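Local atomic coordinates of phosphotriesterase family protein (Listeria monocytogenes serotype 4b str. H7858, PDB entry 3PNZ), a protein that probably hydrolyses phosphorylated sugar lactones, as a zinc-dependent lactonase of the phosphotriesterase family with the amidohydrolase fold. Residues L16-S21 and Y290-W295. Numbering follows the deposited sequence.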
ATOM      1  N   LEU A  16      -1.032 -10.561 -13.273  1.00 22.26           N
ATOM      2  CA  LEU A  16      -1.289 -10.047 -11.922  1.00 20.18           C
ATOM      3  C   LEU A  16      -2.540 -10.682 -11.293  1.00 18.96           C
ATOM      4  O   LEU A  16      -2.525 -11.090 -10.128  1.00 19.53           O
ATOM      5  CB  LEU A  16      -1.401  -8.517 -11.938  1.00 20.81           C
ATOM      6  CG  LEU A  16      -1.232  -7.816 -10.587  1.00 20.52           C
ATOM      7  CD1 LEU A  16       0.187  -8.003 -10.104  1.00 21.53           C
ATOM      8  CD2 LEU A  16      -1.565  -6.319 -10.722  1.00 19.21           C
ATOM      9  N   GLY A  17      -3.618 -10.771 -12.068  1.00 20.71           N
ATOM     10  CA  GLY A  17      -4.856 -11.364 -11.606  1.00 21.35           C
ATOM     11  C   GLY A  17      -5.500 -10.606 -10.457  1.00 25.38           C
ATOM     12  O   GLY A  17      -5.240  -9.411 -10.268  1.00 19.98           O
ATOM     13  N   PHE A  18      -6.332 -11.312  -9.697  1.00 21.42           N
ATOM     14  CA  PHE A  18      -7.099 -10.726  -8.603  1.00 18.98           C
ATOM     15  C   PHE A  18      -6.164 -10.228  -7.505  1.00 20.11           C
ATOM     16  O   PHE A  18      -5.384 -10.998  -6.947  1.00 21.36           O
ATOM     17  CB  PHE A  18      -8.095 -11.752  -8.041  1.00 20.62           C
ATOM     18  CG  PHE A  18      -9.098 -11.156  -7.105  1.00 21.55           C
ATOM     19  CD1 PHE A  18     -10.336 -10.749  -7.567  1.00 21.55           C
ATOM     20  CD2 PHE A  18      -8.797 -10.993  -5.766  1.00 22.57           C
ATOM     21  CE1 PHE A  18     -11.264 -10.181  -6.706  1.00 22.48           C
ATOM     22  CE2 PHE A  18      -9.719 -10.433  -4.900  1.00 20.66           C
ATOM     23  CZ  PHE A  18     -10.952 -10.025  -5.372  1.00 20.52           C
ATOM     24  N   THR A  19      -6.241  -8.934  -7.196  1.00 17.95           N
ATOM     25  CA  THR A  19      -5.221  -8.285  -6.376  1.00 18.55           C
ATOM     26  C   THR A  19      -5.809  -7.467  -5.229  1.00 19.70           C
ATOM     27  O   THR A  19      -6.762  -6.710  -5.433  1.00 19.01           O
ATOM     28  CB  THR A  19      -4.367  -7.300  -7.227  1.00 20.42           C
ATOM     29  OG1 THR A  19      -3.689  -8.013  -8.274  1.00 20.05           O
ATOM     30  CG2 THR A  19      -3.327  -6.582  -6.362  1.00 20.77           C
ATOM     31  N   TYR A  20      -5.234  -7.623  -4.040  1.00 21.18           N
ATOM     32  CA  TYR A  20      -5.458  -6.683  -2.934  1.00 18.99           C
ATOM     33  C   TYR A  20      -4.367  -5.631  -3.004  1.00 17.03           C
ATOM     34  O   TYR A  20      -3.186  -5.962  -2.938  1.00 18.72           O
ATOM     35  CB  TYR A  20      -5.353  -7.390  -1.575  1.00 17.45           C
ATOM     36  CG  TYR A  20      -6.528  -8.254  -1.151  1.00 17.13           C
ATOM     37  CD1 TYR A  20      -7.722  -8.270  -1.860  1.00 17.31           C
ATOM     38  CD2 TYR A  20      -6.433  -9.046  -0.017  1.00 20.47           C
ATOM     39  CE1 TYR A  20      -8.792  -9.072  -1.454  1.00 17.49           C
ATOM     40  CE2 TYR A  20      -7.492  -9.845   0.400  1.00 19.08           C
ATOM     41  CZ  TYR A  20      -8.667  -9.854  -0.315  1.00 19.10           C
ATOM     42  OH  TYR A  20      -9.711 -10.660   0.113  1.00 21.00           O
ATOM     43  N   SER A  21      -4.755  -4.364  -3.093  1.00 17.84           N
ATOM     44  CA  SER A  21      -3.815  -3.288  -3.415  1.00 19.42           C
ATOM     45  C   SER A  21      -3.055  -2.622  -2.258  1.00 19.10           C
ATOM     46  O   SER A  21      -2.190  -1.792  -2.507  1.00 19.01           O
ATOM     47  CB  SER A  21      -4.521  -2.210  -4.242  1.00 20.21           C
ATOM     48  OG  SER A  21      -4.869  -2.702  -5.524  1.00 21.77           O
ATOM     49  N   TYR A 290     -11.822 -11.960   3.970  1.00 21.42           N
ATOM     50  CA  TYR A 290     -13.033 -11.144   4.048  1.00 21.94           C
ATOM     51  C   TYR A 290     -13.458 -10.494   2.739  1.00 19.30           C
ATOM     52  O   TYR A 290     -14.604 -10.633   2.321  1.00 19.24           O
ATOM     53  CB  TYR A 290     -12.935 -10.076   5.136  1.00 21.74           C
ATOM     54  CG  TYR A 290     -14.222  -9.289   5.242  1.00 21.99           C
ATOM     55  CD1 TYR A 290     -15.318  -9.806   5.920  1.00 26.15           C
ATOM     56  CD2 TYR A 290     -14.356  -8.052   4.628  1.00 22.25           C
ATOM     57  CE1 TYR A 290     -16.509  -9.093   6.008  1.00 26.70           C
ATOM     58  CE2 TYR A 290     -15.546  -7.335   4.706  1.00 21.89           C
ATOM     59  CZ  TYR A 290     -16.614  -7.861   5.395  1.00 26.39           C
ATOM     60  OH  TYR A 290     -17.796  -7.157   5.467  1.00 29.18           O
ATOM     61  N   ILE A 291     -12.549  -9.765   2.097  1.00 18.34           N
ATOM     62  CA  ILE A 291     -12.945  -8.986   0.927  1.00 18.43           C
ATOM     63  C   ILE A 291     -13.428  -9.873  -0.219  1.00 19.71           C
ATOM     64  O   ILE A 291     -14.511  -9.661  -0.756  1.00 19.39           O
ATOM     65  CB  ILE A 291     -11.832  -8.019   0.471  1.00 18.36           C
ATOM     66  CG1 ILE A 291     -11.611  -6.953   1.553  1.00 21.87           C
ATOM     67  CG2 ILE A 291     -12.195  -7.357  -0.853  1.00 19.67           C
ATOM     68  CD1 ILE A 291     -10.410  -6.056   1.289  1.00 23.96           C
ATOM     69  N   ALA A 292     -12.629 -10.875  -0.573  1.00 20.04           N
ATOM     70  CA  ALA A 292     -12.999 -11.812  -1.631  1.00 21.75           C
ATOM     71  C   ALA A 292     -14.269 -12.601  -1.287  1.00 22.32           C
ATOM     72  O   ALA A 292     -15.139 -12.798  -2.135  1.00 24.16           O
ATOM     73  CB  ALA A 292     -11.837 -12.762  -1.907  1.00 21.49           C
ATOM     74  N   LYS A 293     -14.385 -13.027  -0.037  1.00 22.11           N
ATOM     75  CA  LYS A 293     -15.453 -13.944   0.366  1.00 23.94           C
ATOM     76  C   LYS A 293     -16.787 -13.255   0.638  1.00 25.64           C
ATOM     77  O   LYS A 293     -17.841 -13.749   0.238  1.00 23.94           O
ATOM     78  CB  LYS A 293     -15.015 -14.740   1.595  1.00 26.56           C
ATOM     79  CG  LYS A 293     -15.930 -15.890   1.971  1.00 33.11           C
ATOM     80  CD  LYS A 293     -15.371 -16.630   3.176  1.00 36.55           C
ATOM     81  CE  LYS A 293     -16.170 -17.883   3.488  1.00 42.56           C
ATOM     82  NZ  LYS A 293     -15.586 -18.614   4.650  1.00 41.84           N
ATOM     83  N   LYS A 294     -16.736 -12.102   1.299  1.00 21.75           N
ATOM     84  CA  LYS A 294     -17.946 -11.446   1.782  1.00 22.05           C
ATOM     85  C   LYS A 294     -18.219 -10.068   1.169  1.00 23.27           C
ATOM     86  O   LYS A 294     -19.366  -9.745   0.830  1.00 21.82           O
ATOM     87  CB  LYS A 294     -17.891 -11.338   3.311  1.00 24.79           C
ATOM     88  CG  LYS A 294     -17.784 -12.689   4.016  1.00 26.34           C
ATOM     89  CD  LYS A 294     -17.704 -12.515   5.529  1.00 28.68           C
ATOM     90  CE  LYS A 294     -17.572 -13.855   6.245  1.00 32.79           C
ATOM     91  NZ  LYS A 294     -17.322 -13.684   7.710  1.00 35.70           N
ATOM     92  N   TRP A 295     -17.184  -9.241   1.030  1.00 19.85           N
ATOM     93  CA  TRP A 295     -17.410  -7.893   0.510  1.00 20.99           C
ATOM     94  C   TRP A 295     -17.800  -7.896  -0.961  1.00 19.56           C
ATOM     95  O   TRP A 295     -18.712  -7.182  -1.376  1.00 20.46           O
ATOM     96  CB  TRP A 295     -16.192  -6.996   0.736  1.00 18.19           C
ATOM     97  CG  TRP A 295     -16.436  -5.543   0.406  1.00 18.94           C
ATOM     98  CD1 TRP A 295     -16.937  -4.581   1.251  1.00 20.86           C
ATOM     99  CD2 TRP A 295     -16.172  -4.880  -0.841  1.00 18.06           C
ATOM    100  NE1 TRP A 295     -17.006  -3.370   0.601  1.00 20.30           N
ATOM    101  CE2 TRP A 295     -16.540  -3.524  -0.681  1.00 20.17           C
ATOM    102  CE3 TRP A 295     -15.655  -5.295  -2.074  1.00 17.47           C
ATOM    103  CZ2 TRP A 295     -16.414  -2.590  -1.705  1.00 18.74           C
ATOM    104  CZ3 TRP A 295     -15.531  -4.358  -3.097  1.00 19.69           C
ATOM    105  CH2 TRP A 295     -15.903  -3.021  -2.903  1.00 20.05           C
TER
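Tyr20 reaches from strand 19-23 to the first turn of helix 289-305 and carries most of the contact on the side of 16-21. From CB the side chain heads toward the helix. CG lies beside the backbone N and anti to the carbonyl carbon (chi1 -76°), which sends the ring along the line to Ile291 and Ala292. Further out, Tyr20 CE1 meets Ile291 CB at 3.7 Å and the methyl CG2 of Ile291 at 3.9 Å. Tyr20 CZ is also 3.7 Å from Ile291 CB. The Ile291 side chain runs past the ring in the opposite direction, and its CD1 lies over one ring face. At the tip, Tyr20 OH accepts a hydrogen bond from Ala292 N, with OH to N at 3.0 Å and an angle of 153° at the hydrogen. This N-H sits at the ring edge, near the ring plane. The same hydroxyl is hydrogen-bonded to Leu288 O, so two backbone groups at the start of the helix grip it. Ala292 CB lies 3.6 Å from Tyr20 OH. Phe18 CE2 comes to 4.3 Å from the same Ala292 CB, which lies oblique to the Phe18 ring.

Phe18 stacks on Phe318 of helix 310-325, and the Ile291 side chain also touches Phe318. Tyr20 also meets Phe55 of helix 45-57. The contact thus ties a barrel strand, next to strand 62-65, to helix 289-305 on the outside of the TIM barrel.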